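Local atomic coordinates of putative glutathionylspermidine synthase (Methylobacillus flagellatus, PDB entry 3N6X), a protein that is probably an ATP-dependent ligase of the circularly permuted ATP-grasp type, perhaps joining glutathione to spermidine. Residues L149-T152 with D156-V159. Sequence-based numbering, arbitrary orientation.
Sequences LVRT and DFYV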
ATOM      1  N   LEU A 149       4.264  -5.143   3.843  1.00 40.10           N
ATOM      2  CA  LEU A 149       4.868  -5.985   4.880  1.00 39.90           C
ATOM      3  C   LEU A 149       5.213  -7.356   4.382  1.00 44.05           C
ATOM      4  O   LEU A 149       4.467  -7.939   3.594  1.00 43.52           O
ATOM      5  CB  LEU A 149       3.912  -6.134   6.081  1.00 39.85           C
ATOM      6  CG  LEU A 149       3.520  -4.867   6.789  1.00 44.80           C
ATOM      7  CD1 LEU A 149       2.243  -5.066   7.557  1.00 44.51           C
ATOM      8  CD2 LEU A 149       4.615  -4.407   7.717  1.00 47.29           C
ATOM      9  N   VAL A 150       6.295  -7.923   4.922  1.00 41.10           N
ATOM     10  CA  VAL A 150       6.718  -9.294   4.638  1.00 41.22           C
ATOM     11  C   VAL A 150       6.992 -10.003   5.954  1.00 49.11           C
ATOM     12  O   VAL A 150       7.331  -9.355   6.950  1.00 46.94           O
ATOM     13  CB  VAL A 150       7.920  -9.391   3.656  1.00 43.71           C
ATOM     14  CG1 VAL A 150       7.554  -8.852   2.278  1.00 42.97           C
ATOM     15  CG2 VAL A 150       9.170  -8.702   4.212  1.00 43.18           C
ATOM     16  N   ARG A 151       6.801 -11.316   5.974  1.00 51.02           N
ATOM     17  CA  ARG A 151       7.001 -12.127   7.175  1.00 53.01           C
ATOM     18  C   ARG A 151       8.219 -13.047   6.989  1.00 61.79           C
ATOM     19  O   ARG A 151       8.422 -13.571   5.899  1.00 62.30           O
ATOM     20  CB  ARG A 151       5.745 -12.954   7.441  1.00 52.51           C
ATOM     21  CG  ARG A 151       5.685 -13.553   8.817  1.00 63.44           C
ATOM     22  CD  ARG A 151       4.447 -14.404   8.982  1.00 70.49           C
ATOM     23  NE  ARG A 151       4.270 -14.836  10.368  1.00 71.68           N
ATOM     24  CZ  ARG A 151       3.118 -15.264  10.868  1.00 76.77           C
ATOM     25  NH1 ARG A 151       2.032 -15.319  10.103  1.00 45.68           N
ATOM     26  NH2 ARG A 151       3.037 -15.631  12.138  1.00 68.75           N
ATOM     27  N   THR A 152       9.043 -13.209   8.030  1.00 61.19           N
ATOM     28  CA  THR A 152      10.197 -14.114   7.955  1.00 62.68           C
ATOM     29  C   THR A 152      10.115 -15.229   9.013  1.00 70.92           C
ATOM     30  O   THR A 152      10.743 -16.280   8.854  1.00 70.78           O
ATOM     31  CB  THR A 152      11.537 -13.345   7.985  1.00 67.20           C
ATOM     32  OG1 THR A 152      11.583 -12.507   9.140  1.00 67.52           O
ATOM     33  CG2 THR A 152      11.777 -12.528   6.717  1.00 62.46           C
ATOM     34  N   ASP A 156       8.097 -12.357  13.290  1.00 69.54           N
ATOM     35  CA  ASP A 156       9.015 -11.496  12.531  1.00 68.42           C
ATOM     36  C   ASP A 156       8.356 -10.865  11.290  1.00 66.84           C
ATOM     37  O   ASP A 156       7.988 -11.578  10.355  1.00 65.97           O
ATOM     38  CB  ASP A 156      10.297 -12.258  12.146  1.00 71.01           C
ATOM     39  CG  ASP A 156      11.055 -12.818  13.336  1.00 87.57           C
ATOM     40  OD1 ASP A 156      11.752 -12.033  14.021  1.00 88.37           O
ATOM     41  OD2 ASP A 156      10.946 -14.043  13.587  1.00 96.70           O
ATOM     42  N   PHE A 157       8.212  -9.522  11.293  1.00 59.46           N
ATOM     43  CA  PHE A 157       7.623  -8.767  10.183  1.00 57.81           C
ATOM     44  C   PHE A 157       8.492  -7.579   9.799  1.00 55.15           C
ATOM     45  O   PHE A 157       8.972  -6.859  10.680  1.00 54.66           O
ATOM     46  CB  PHE A 157       6.212  -8.278  10.543  1.00 60.72           C
ATOM     47  CG  PHE A 157       5.140  -9.327  10.413  1.00 63.73           C
ATOM     48  CD1 PHE A 157       4.488  -9.531   9.200  1.00 67.72           C
ATOM     49  CD2 PHE A 157       4.763 -10.101  11.505  1.00 67.41           C
ATOM     50  CE1 PHE A 157       3.491 -10.506   9.078  1.00 69.34           C
ATOM     51  CE2 PHE A 157       3.768 -11.077  11.382  1.00 70.88           C
ATOM     52  CZ  PHE A 157       3.136 -11.271  10.171  1.00 69.07           C
ATOM     53  N   TYR A 158       8.656  -7.338   8.484  1.00 46.92           N
ATOM     54  CA  TYR A 158       9.447  -6.215   7.971  1.00 44.69           C
ATOM     55  C   TYR A 158       8.628  -5.301   7.080  1.00 42.19           C
ATOM     56  O   TYR A 158       7.923  -5.785   6.192  1.00 39.45           O
ATOM     57  CB  TYR A 158      10.656  -6.721   7.176  1.00 46.43           C
ATOM     58  CG  TYR A 158      11.685  -7.438   8.008  1.00 50.42           C
ATOM     59  CD1 TYR A 158      12.745  -6.746   8.591  1.00 52.49           C
ATOM     60  CD2 TYR A 158      11.652  -8.820   8.152  1.00 52.79           C
ATOM     61  CE1 TYR A 158      13.723  -7.410   9.328  1.00 54.58           C
ATOM     62  CE2 TYR A 158      12.607  -9.491   8.911  1.00 54.99           C
ATOM     63  CZ  TYR A 158      13.656  -8.787   9.478  1.00 66.29           C
ATOM     64  OH  TYR A 158      14.602  -9.458  10.216  1.00 72.00           O
ATOM     65  N   VAL A 159       8.788  -3.971   7.240  1.00 36.56           N
ATOM     66  CA  VAL A 159       8.147  -3.010   6.328  1.00 34.71           C
ATOM     67  C   VAL A 159       9.058  -2.847   5.115  1.00 40.09           C
ATOM     68  O   VAL A 159      10.181  -2.381   5.260  1.00 39.62           O
ATOM     69  CB  VAL A 159       7.853  -1.636   6.992  1.00 36.10           C
ATOM     70  CG1 VAL A 159       7.262  -0.658   5.978  1.00 34.44           C
ATOM     71  CG2 VAL A 159       6.943  -1.786   8.204  1.00 35.20           C
TER
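Arg-151 lies with its aliphatic stem over one face of the Phe-157 ring, CG standing 3.9 Å from the ring centroid in a CH-pi contact. CG is anti to the backbone N (chi1 -165°) and the chain runs extended to NE, carrying CD along the ring to 3.6 Å from Phe-157 CZ; the guanidinium plane tilts 30° from the ring. On the same face of this antiparallel hairpin, Leu-149 CD2 meets Val-159 CG2 at 3.5 Å. Between these two non-hydrogen-bonded pairs, Val-150 and Tyr-158 exchange both backbone hydrogen bonds, the Tyr-158 N to Val-150 O one being 2.9 Å long and nearly straight. An alanine in place of Phe-157 would probably open a gap under Arg-151 CG and CD and beside Leu-87, although the guanidinium's own bonds would still hold it.

On the other face, Val-150 CG2 reaches Tyr-158 CB at 3.9 Å, and Thr-152 OG1 sits at the edge of the tyrosine ring, in its plane, 3.2 Å from Tyr-158 CE2. Leu-149, Val-150 and Val-159 are buried, whereas the turn end is looser: Thr-152 N bonds Asp-156 O from above the carbonyl plane, Thr-152 is partly exposed and the Asp-156 side chain exposed.

The guanidinium, still over the rim of the ring, bonds the carbonyls of Gly-153 and Glu-154 in its own turn, and salt bridges to Glu-12 and Glu-83 link it outward. Helix 81-105 packs on the Leu-149 and Phe-157 face through Leu-87, while strands 423-435 and 342-343 flank the hairpin within a mixed sheet, pairing at Leu-149 and Val-159 respectively.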